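Pyruvate formate-lyase 2 (PDB 2F3O) is a glycyl radical enzyme of unknown specific function, probably a lyase or dehydratase that would work through a radical carried on its own backbone. Local coordinates at residues 152-157 and 267-272; 314-319 and 329-334; 692-697 and 726-731. All blocks are in the same frame, centred on the assembly; numbering follows the deposited sequence.

Contact 1: 152-157 and 267-272. With GOL (glycerol), chain D.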
loop_
_atom_site.group_PDB
_atom_site.type_symbol
_atom_site.label_atom_id
_atom_site.label_comp_id
_atom_site.label_asym_id
_atom_site.label_seq_id
_atom_site.Cartn_x
_atom_site.Cartn_y
_atom_site.Cartn_z
ATOM N N GLY A 152 -20.982 -13.968 18.332
ATOM C CA GLY A 152 -20.953 -12.635 17.724
ATOM C C GLY A 152 -19.892 -11.779 18.396
ATOM O O GLY A 152 -19.140 -12.283 19.240
ATOM N N ILE A 153 -19.811 -10.495 18.042
ATOM C CA ILE A 153 -18.751 -9.651 18.603
ATOM C C ILE A 153 -19.200 -8.683 19.689
ATOM O O ILE A 153 -18.795 -8.847 20.832
ATOM C CB ILE A 153 -17.949 -8.887 17.536
ATOM C CG1 ILE A 153 -17.541 -9.831 16.406
ATOM C CG2 ILE A 153 -16.725 -8.206 18.170
ATOM C CD1 ILE A 153 -16.590 -10.888 16.835
ATOM N N SER A 154 -20.010 -7.684 19.336
ATOM C CA SER A 154 -20.429 -6.634 20.279
ATOM C C SER A 154 -19.258 -6.022 21.071
ATOM O O SER A 154 -18.207 -5.710 20.491
ATOM C CB SER A 154 -21.499 -7.151 21.239
ATOM O OG SER A 154 -22.693 -7.501 20.570
ATOM N N HIS A 155 -19.435 -5.875 22.385
ATOM C CA HIS A 155 -18.389 -5.334 23.271
ATOM C C HIS A 155 -17.734 -4.068 22.785
ATOM O O HIS A 155 -16.542 -4.058 22.535
ATOM C CB HIS A 155 -17.290 -6.364 23.524
ATOM C CG HIS A 155 -17.768 -7.570 24.249
ATOM N ND1 HIS A 155 -18.417 -8.603 23.612
ATOM C CD2 HIS A 155 -17.716 -7.898 25.558
ATOM C CE1 HIS A 155 -18.733 -9.526 24.496
ATOM N NE2 HIS A 155 -18.340 -9.113 25.689
ATOM N N VAL A 156 -18.510 -3.019 22.612
ATOM C CA VAL A 156 -17.948 -1.761 22.187
ATOM C C VAL A 156 -18.810 -0.670 22.777
ATOM O O VAL A 156 -20.031 -0.802 22.806
ATOM C CB VAL A 156 -17.861 -1.670 20.623
ATOM C CG1 VAL A 156 -19.153 -2.092 19.963
ATOM C CG2 VAL A 156 -17.437 -0.279 20.170
ATOM N N ALA A 157 -18.187 0.362 23.325
ATOM C CA ALA A 157 -18.906 1.578 23.613
ATOM C C ALA A 157 -19.170 2.340 22.298
ATOM O O ALA A 157 -18.243 2.775 21.612
ATOM C CB ALA A 157 -18.138 2.433 24.588
ATOM N N GLU A 267 -29.641 -6.052 16.331
ATOM C CA GLU A 267 -28.635 -6.487 15.367
ATOM C C GLU A 267 -27.507 -7.280 16.044
ATOM O O GLU A 267 -27.070 -8.311 15.547
ATOM C CB GLU A 267 -28.061 -5.275 14.636
ATOM C CG GLU A 267 -26.809 -5.557 13.803
ATOM C CD GLU A 267 -26.204 -4.305 13.186
ATOM O OE1 GLU A 267 -25.561 -3.513 13.914
ATOM O OE2 GLU A 267 -26.387 -4.119 11.964
ATOM N N ASN A 268 -27.053 -6.798 17.195
ATOM C CA ASN A 268 -25.874 -7.353 17.855
ATOM C C ASN A 268 -26.254 -8.032 19.127
ATOM O O ASN A 268 -27.162 -7.555 19.820
ATOM C CB ASN A 268 -24.910 -6.236 18.202
ATOM C CG ASN A 268 -24.509 -5.463 17.004
ATOM O OD1 ASN A 268 -23.601 -5.864 16.273
ATOM N ND2 ASN A 268 -25.197 -4.353 16.762
ATOM N N TYR A 269 -25.534 -9.103 19.461
ATOM C CA TYR A 269 -25.871 -9.891 20.639
ATOM C C TYR A 269 -25.638 -9.135 21.955
ATOM O O TYR A 269 -24.930 -8.134 21.998
ATOM C CB TYR A 269 -25.253 -11.310 20.574
ATOM C CG TYR A 269 -23.923 -11.493 21.240
ATOM C CD1 TYR A 269 -23.756 -12.459 22.224
ATOM C CD2 TYR A 269 -22.826 -10.704 20.889
ATOM C CE1 TYR A 269 -22.531 -12.643 22.854
ATOM C CE2 TYR A 269 -21.595 -10.863 21.522
ATOM C CZ TYR A 269 -21.453 -11.843 22.504
ATOM O OH TYR A 269 -20.243 -11.995 23.135
ATOM N N GLU A 270 -26.266 -9.642 23.011
ATOM C CA GLU A 270 -26.533 -8.952 24.288
ATOM C C GLU A 270 -25.358 -8.430 25.092
ATOM O O GLU A 270 -25.573 -7.757 26.093
ATOM C CB GLU A 270 -27.267 -9.916 25.205
ATOM C CG GLU A 270 -27.857 -11.087 24.456
ATOM C CD GLU A 270 -26.969 -12.335 24.418
ATOM O OE1 GLU A 270 -26.220 -12.592 25.394
ATOM O OE2 GLU A 270 -27.038 -13.070 23.397
ATOM N N GLN A 271 -24.128 -8.741 24.698
ATOM C CA GLN A 271 -23.003 -8.437 25.563
ATOM C C GLN A 271 -22.308 -7.097 25.313
ATOM O O GLN A 271 -21.692 -6.871 24.270
ATOM C CB GLN A 271 -21.988 -9.576 25.556
ATOM C CG GLN A 271 -22.595 -10.914 25.824
ATOM C CD GLN A 271 -23.222 -10.969 27.168
ATOM O OE1 GLN A 271 -22.574 -10.639 28.153
ATOM N NE2 GLN A 271 -24.487 -11.386 27.237
ATOM N N ALA A 272 -22.434 -6.217 26.292
ATOM C CA ALA A 272 -21.515 -5.108 26.481
ATOM C C ALA A 272 -21.599 -3.975 25.489
ATOM O O ALA A 272 -20.621 -3.265 25.307
ATOM C CB ALA A 272 -20.087 -5.593 26.632
HETATM C C1 GOL D . -18.127 -8.025 29.479
HETATM O O1 GOL D . -16.943 -8.363 28.818
HETATM C C2 GOL D . -18.993 -9.257 29.613
HETATM O O2 GOL D . -18.802 -10.183 28.557
HETATM C C3 GOL D . -20.408 -8.728 29.647
HETATM O O3 GOL D . -21.180 -9.634 30.384
HETATM O O HOH W 1 -18.069 -11.934 21.713
HETATM O O HOH W 2 -21.011 -6.985 16.729
#

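Contact 2: 314-319 and 329-334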
loop_
_atom_site.group_PDB
_atom_site.type_symbol
_atom_site.label_atom_id
_atom_site.label_comp_id
_atom_site.label_asym_id
_atom_site.label_seq_id
_atom_site.Cartn_x
_atom_site.Cartn_y
_atom_site.Cartn_z
ATOM N N ILE A 314 -33.085 -6.349 29.426
ATOM C CA ILE A 314 -32.461 -7.586 28.957
ATOM C C ILE A 314 -31.708 -8.368 30.012
ATOM O O ILE A 314 -31.162 -7.847 30.973
ATOM C CB ILE A 314 -31.578 -7.464 27.668
ATOM C CG1 ILE A 314 -30.345 -6.598 27.896
ATOM C CG2 ILE A 314 -32.374 -6.965 26.503
ATOM C CD1 ILE A 314 -29.296 -6.773 26.820
ATOM N N VAL A 315 -31.696 -9.653 29.759
ATOM C CA VAL A 315 -31.187 -10.642 30.643
ATOM C C VAL A 315 -30.751 -11.650 29.575
ATOM O O VAL A 315 -31.402 -11.762 28.532
ATOM C CB VAL A 315 -32.350 -11.104 31.595
ATOM C CG1 VAL A 315 -32.916 -12.468 31.226
ATOM C CG2 VAL A 315 -31.900 -11.086 33.033
ATOM N N PRO A 316 -29.613 -12.322 29.770
ATOM C CA PRO A 316 -28.981 -13.048 28.658
ATOM C C PRO A 316 -29.633 -14.391 28.327
ATOM O O PRO A 316 -30.216 -15.005 29.189
ATOM C CB PRO A 316 -27.564 -13.254 29.166
ATOM C CG PRO A 316 -27.729 -13.337 30.654
ATOM C CD PRO A 316 -28.859 -12.445 31.023
ATOM N N ALA A 317 -29.540 -14.844 27.081
ATOM C CA ALA A 317 -30.133 -16.140 26.671
ATOM C C ALA A 317 -29.162 -17.300 26.856
ATOM O O ALA A 317 -28.888 -18.049 25.913
ATOM C CB ALA A 317 -30.613 -16.100 25.205
ATOM N N PHE A 318 -28.648 -17.440 28.072
ATOM C CA PHE A 318 -27.630 -18.421 28.353
ATOM C C PHE A 318 -28.263 -19.755 28.676
ATOM O O PHE A 318 -29.196 -19.817 29.454
ATOM C CB PHE A 318 -26.812 -17.978 29.558
ATOM C CG PHE A 318 -25.892 -16.811 29.292
ATOM C CD1 PHE A 318 -25.430 -16.541 28.018
ATOM C CD2 PHE A 318 -25.443 -16.024 30.339
ATOM C CE1 PHE A 318 -24.577 -15.485 27.794
ATOM C CE2 PHE A 318 -24.592 -14.977 30.113
ATOM C CZ PHE A 318 -24.160 -14.704 28.846
ATOM N N ASP A 319 -27.733 -20.831 28.112
ATOM C CA ASP A 319 -28.148 -22.174 28.506
ATOM C C ASP A 319 -27.503 -22.579 29.842
ATOM O O ASP A 319 -26.809 -21.783 30.474
ATOM C CB ASP A 319 -27.705 -23.170 27.453
ATOM C CG ASP A 319 -26.209 -23.196 27.313
ATOM O OD1 ASP A 319 -25.695 -22.275 26.654
ATOM O OD2 ASP A 319 -25.543 -24.104 27.879
ATOM N N GLN A 329 -26.579 -13.085 35.334
ATOM C CA GLN A 329 -27.349 -12.337 34.340
ATOM C C GLN A 329 -26.546 -11.234 33.655
ATOM O O GLN A 329 -26.917 -10.055 33.679
ATOM C CB GLN A 329 -28.616 -11.766 34.970
ATOM C CG GLN A 329 -29.530 -12.822 35.538
ATOM C CD GLN A 329 -30.762 -12.222 36.167
ATOM O OE1 GLN A 329 -30.694 -11.187 36.838
ATOM N NE2 GLN A 329 -31.903 -12.866 35.955
ATOM N N ALA A 330 -25.425 -11.631 33.070
ATOM C CA ALA A 330 -24.444 -10.684 32.579
ATOM C C ALA A 330 -24.779 -10.232 31.176
ATOM O O ALA A 330 -24.785 -11.019 30.234
ATOM C CB ALA A 330 -23.094 -11.320 32.612
ATOM N N THR A 331 -25.098 -8.960 31.037
ATOM C CA THR A 331 -25.279 -8.386 29.717
ATOM C C THR A 331 -24.343 -7.193 29.616
ATOM O O THR A 331 -23.466 -7.155 28.754
ATOM C CB THR A 331 -26.733 -7.962 29.466
ATOM O OG1 THR A 331 -27.182 -7.102 30.524
ATOM C CG2 THR A 331 -27.628 -9.185 29.394
ATOM N N ASN A 332 -24.556 -6.225 30.502
ATOM C CA ASN A 332 -23.586 -5.188 30.800
ATOM C C ASN A 332 -23.456 -4.039 29.835
ATOM O O ASN A 332 -22.362 -3.763 29.349
ATOM C CB ASN A 332 -22.233 -5.786 31.177
ATOM C CG ASN A 332 -22.294 -6.482 32.493
ATOM O OD1 ASN A 332 -22.581 -5.850 33.489
ATOM N ND2 ASN A 332 -22.083 -7.788 32.509
ATOM N N GLN A 333 -24.578 -3.380 29.566
ATOM C CA GLN A 333 -24.548 -2.096 28.898
ATOM C C GLN A 333 -23.881 -1.137 29.849
ATOM O O GLN A 333 -24.482 -0.715 30.816
ATOM C CB GLN A 333 -25.957 -1.589 28.593
ATOM C CG GLN A 333 -26.648 -2.319 27.471
ATOM C CD GLN A 333 -28.134 -2.114 27.502
ATOM O OE1 GLN A 333 -28.630 -1.044 27.159
ATOM N NE2 GLN A 333 -28.861 -3.144 27.909
ATOM N N ALA A 334 -22.635 -0.793 29.573
ATOM C CA ALA A 334 -21.881 0.012 30.498
ATOM C C ALA A 334 -22.034 1.501 30.264
ATOM O O ALA A 334 -22.408 1.943 29.190
ATOM C CB ALA A 334 -20.437 -0.368 30.448
#

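Contact 3: 692-697 and 726-731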
loop_
_atom_site.group_PDB
_atom_site.type_symbol
_atom_site.label_atom_id
_atom_site.label_comp_id
_atom_site.label_asym_id
_atom_site.label_seq_id
_atom_site.Cartn_x
_atom_site.Cartn_y
_atom_site.Cartn_z
ATOM N N THR A 692 -11.878 -7.141 42.941
ATOM C CA THR A 692 -13.066 -7.003 43.788
ATOM C C THR A 692 -12.720 -7.083 45.261
ATOM O O THR A 692 -12.119 -8.061 45.702
ATOM C CB THR A 692 -14.025 -8.131 43.539
ATOM O OG1 THR A 692 -14.090 -8.379 42.137
ATOM C CG2 THR A 692 -15.395 -7.787 44.081
ATOM N N ILE A 693 -13.116 -6.074 46.027
ATOM C CA ILE A 693 -12.859 -6.064 47.469
ATOM C C ILE A 693 -14.152 -6.219 48.283
ATOM O O ILE A 693 -15.016 -5.350 48.263
ATOM C CB ILE A 693 -12.061 -4.800 47.876
ATOM C CG1 ILE A 693 -10.624 -4.924 47.382
ATOM C CG2 ILE A 693 -12.057 -4.601 49.384
ATOM C CD1 ILE A 693 -10.000 -6.244 47.765
ATOM N N ASN A 694 -14.291 -7.349 48.966
ATOM C CA ASN A 694 -15.507 -7.631 49.733
ATOM C C ASN A 694 -15.341 -7.348 51.219
ATOM O O ASN A 694 -14.493 -7.938 51.887
ATOM C CB ASN A 694 -15.964 -9.076 49.535
ATOM C CG ASN A 694 -16.499 -9.327 48.157
ATOM O OD1 ASN A 694 -16.461 -8.451 47.300
ATOM N ND2 ASN A 694 -17.004 -10.528 47.929
ATOM N N LEU A 695 -16.169 -6.444 51.726
ATOM C CA LEU A 695 -16.067 -5.983 53.099
ATOM C C LEU A 695 -17.354 -6.263 53.870
ATOM O O LEU A 695 -18.457 -6.082 53.343
ATOM C CB LEU A 695 -15.765 -4.483 53.128
ATOM C CG LEU A 695 -14.327 -4.064 52.841
ATOM C CD1 LEU A 695 -14.252 -2.570 52.650
ATOM C CD2 LEU A 695 -13.415 -4.502 53.970
ATOM N N SER A 696 -17.194 -6.718 55.114
ATOM C CA SER A 696 -18.289 -6.851 56.084
ATOM C C SER A 696 -18.777 -5.455 56.458
ATOM O O SER A 696 -17.970 -4.532 56.563
ATOM C CB SER A 696 -17.769 -7.600 57.324
ATOM O OG SER A 696 -18.657 -7.536 58.426
ATOM N N SER A 697 -20.086 -5.293 56.643
ATOM C CA SER A 697 -20.650 -3.975 56.983
ATOM C C SER A 697 -20.336 -3.509 58.410
ATOM O O SER A 697 -20.357 -2.308 58.702
ATOM C CB SER A 697 -22.170 -3.924 56.727
ATOM O OG SER A 697 -22.888 -4.853 57.526
ATOM N N ASN A 726 -17.750 -4.361 47.617
ATOM C CA ASN A 726 -18.981 -4.944 48.116
ATOM C C ASN A 726 -19.128 -4.711 49.606
ATOM O O ASN A 726 -18.214 -5.000 50.380
ATOM C CB ASN A 726 -18.993 -6.443 47.861
ATOM C CG ASN A 726 -19.666 -6.796 46.573
ATOM O OD1 ASN A 726 -20.564 -6.084 46.108
ATOM N ND2 ASN A 726 -19.244 -7.902 45.980
ATOM N N ILE A 727 -20.282 -4.188 50.002
ATOM C CA ILE A 727 -20.623 -4.095 51.416
ATOM C C ILE A 727 -21.732 -5.111 51.677
ATOM O O ILE A 727 -22.867 -4.960 51.231
ATOM C CB ILE A 727 -21.040 -2.680 51.821
ATOM C CG1 ILE A 727 -19.957 -1.667 51.437
ATOM C CG2 ILE A 727 -21.292 -2.615 53.289
ATOM C CD1 ILE A 727 -18.584 -1.976 51.958
ATOM N N LEU A 728 -21.373 -6.181 52.362
ATOM C CA LEU A 728 -22.253 -7.318 52.487
ATOM C C LEU A 728 -22.495 -7.714 53.941
ATOM O O LEU A 728 -21.556 -7.772 54.756
ATOM C CB LEU A 728 -21.649 -8.501 51.746
ATOM C CG LEU A 728 -21.315 -8.238 50.282
ATOM C CD1 LEU A 728 -20.523 -9.399 49.691
ATOM C CD2 LEU A 728 -22.602 -7.947 49.509
ATOM N N LYS A 729 -23.762 -7.998 54.248
ATOM C CA LYS A 729 -24.181 -8.489 55.553
ATOM C C LYS A 729 -24.443 -9.966 55.364
ATOM O O LYS A 729 -25.372 -10.345 54.664
ATOM C CB LYS A 729 -25.438 -7.746 56.005
ATOM C CG LYS A 729 -25.379 -6.263 55.643
ATOM C CD LYS A 729 -26.427 -5.414 56.322
ATOM C CE LYS A 729 -26.081 -3.934 56.139
ATOM N NZ LYS A 729 -27.187 -3.017 56.549
ATOM N N GLU A 730 -23.599 -10.786 55.978
ATOM C CA GLU A 730 -23.518 -12.220 55.688
ATOM C C GLU A 730 -24.821 -13.018 55.866
ATOM O O GLU A 730 -25.209 -13.797 54.997
ATOM C CB GLU A 730 -22.384 -12.834 56.500
ATOM C CG GLU A 730 -22.195 -14.311 56.299
ATOM C CD GLU A 730 -20.858 -14.761 56.825
ATOM O OE1 GLU A 730 -20.003 -13.872 57.057
ATOM O OE2 GLU A 730 -20.664 -15.983 57.008
ATOM N N ASP A 731 -25.521 -12.804 56.970
ATOM C CA ASP A 731 -26.764 -13.551 57.189
ATOM C C ASP A 731 -27.990 -13.016 56.416
ATOM O O ASP A 731 -29.011 -13.702 56.340
ATOM C CB ASP A 731 -27.065 -13.758 58.688
ATOM C CG ASP A 731 -27.071 -12.455 59.474
ATOM O OD1 ASP A 731 -27.087 -12.534 60.727
ATOM O OD2 ASP A 731 -27.054 -11.358 58.848
#

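Contact 1: 152-157 and 267-272
Ser-154 meets Tyr-269 through the shortest hydrogen bond made directly between the two segments: its OG donates to Tyr-269 O at 2.7 Å, reaching that carbonyl from somewhat outside its plane. The hydroxyl is set for this by a chi1 of -64°, which places OG beside the residue's own backbone N. Two backbone bonds carry the pairing onward. His-155 N donates to Gln-271 O at 3.1 Å, and a weak bond runs from Val-156 N to Ala-272 O, where the chain enters the short parallel pair of strands 156-157 and 273-274.

Ring contacts form a second group. The imidazole of His-155 has Gln-271 O over one face and the phenol oxygen of Tyr-269 at its edge, OH lying 3.2 Å from CE1. Ala-272 CB packs against His-155 CD2, while Gly-152 and Ile-153 bring their carbonyls to CE2 of the tyrosine.

Water and glycerol supply the third. One water joins Ser-154 N to Asn-268 OD1, and another touches Tyr-269 OH and Gly-152 O. The bound glycerol spans both segments: its O2 shares a hydrogen bond with His-155 NE2 at 3.1 Å, and its O3 donates to Gln-271 OE1 at 2.8 Å. Glu-428, Asn-332 and Asp-440 also hydrogen-bond to it.

What fixes the imidazole is a bond inside its own segment, a nearly straight one (173°) from ND1 to Ile-153 O, 2.8 Å long and in the ring plane. With ND1 spent as a donor, NE2 is directed at the glycerol. Gln-271 is oriented likewise, its NE2 given to Glu-270 OE1 and Ala-330 O, leaving OE1 to accept from the glycerol. That molecule probably came from the crystallisation liquor, yet it marks a buried polar pocket whose inward-facing groups are positioned by a second shell.

Contact 2: 314-319 and 329-334
Two loops flanking the short helix 322-325 come together here, just ahead of strand 334-338, and the join illustrates how irregular chain can be packed by van der Waals contact, without direct hydrogen bonds between the two segments. Pro-316 lies at the middle. Its CD rests against Gln-329 CA at 3.6 Å, and its CB and CG lean on the backbone of Ala-330. The methyl CG2 of Thr-331 approaches the same proline, 3.8 Å from CD, while CB of that threonine takes CD1 of Ile-314 at 3.9 Å. Ile-314 reaches there because CG1 sits between its backbone N and carbonyl carbon (chi1 65°), and CG1 and CD1 also border the amide of Gln-333.

Between Ile-314 and Pro-316, Val-315 CG2 lies against the amide end of Gln-329, 3.4 Å from NE2. The ring of Phe-318 carries Pro-316 CB over the centre of one face, 3.5 Å above its plane, and its CE2 approaches Ala-330 O at 4.0 Å.

Several polar groups are served from elsewhere. Gln-329 NE2 donates to Asn-99, Gln-333 OE1 accepts from Gln-261, and Arg-365 bonds to the carbonyls of both Ile-314 and Gln-329, tying the loops together from outside. The chemistry is thus divided: largely carbon surfaces make the direct join, some against amide and carbonyl groups, whereas surrounding side chains bond the two glutamines and these carbonyls, and Asn-332 ND2 hydrogen-bonds to a bound glycerol.

Contact 3: 692-697 and 726-731
Asn-694 and Asn-726 pair side by side on two neighbouring parallel strands, and here the contact is closely knit. Asn-726 N donates to Ile-693 O at 3.0 Å, Leu-695 N to Asn-726 O at 2.8 Å, and Leu-728 N to Leu-695 O at 3.1 Å. The two amides point the same way, their planes turned 54° apart. Asn-726 ND2 bonds to Asn-694 OD1 at 3.1 Å, but from 47° out of the carbonyl plane, not on a lone pair; the other end of Asn-726, OD1, accepts from Arg-749 N. On the opposite side of the sheet, Leu-695 CB packs on Ile-727 CD1 at 3.9 Å, with helix 704-717 reaching both side chains, at Leu-711 and Ile-708 respectively.

Toward the C-terminal ends the pairing slackens. The bond from Ser-697 N to Leu-728 O is weak at 3.4 Å, and the chains part into helices 697-700 and 730-738. Ser-697 still sets CB against Ile-727 CG2, but its OG lies against the aliphatic stem of Lys-729, 3.4 Å from CG. That lysine is exposed, its chain extended beyond CG on the solvent side.

Strand 692-696, helix 704-717 and strand 722-728 together make a beta-alpha-beta crossover at the end of a mixed sheet, where 692-696 is the last strand and its backbone also bonds to Ser-773.

Followed from the N terminus, the chain closes its loops in series, with none crossing another. Contact 1 closes a long, mostly helical excursion between strand 156-157 and the end of helix 250-267. Contact 2 closes a much smaller loop around helix 322-325, and contact 3 shuts the crossover in the glycine radical region. The first two adjoin: Ala-272 N probably bonds to Thr-331 O, with the glycerol site beside them. Contact 3 stands apart, its centre about 24 Å from that of contact 2. Even so, strand 334-338, which starts at the last residue of contact 2, belongs to the same sheet as contact 3, at its other margin.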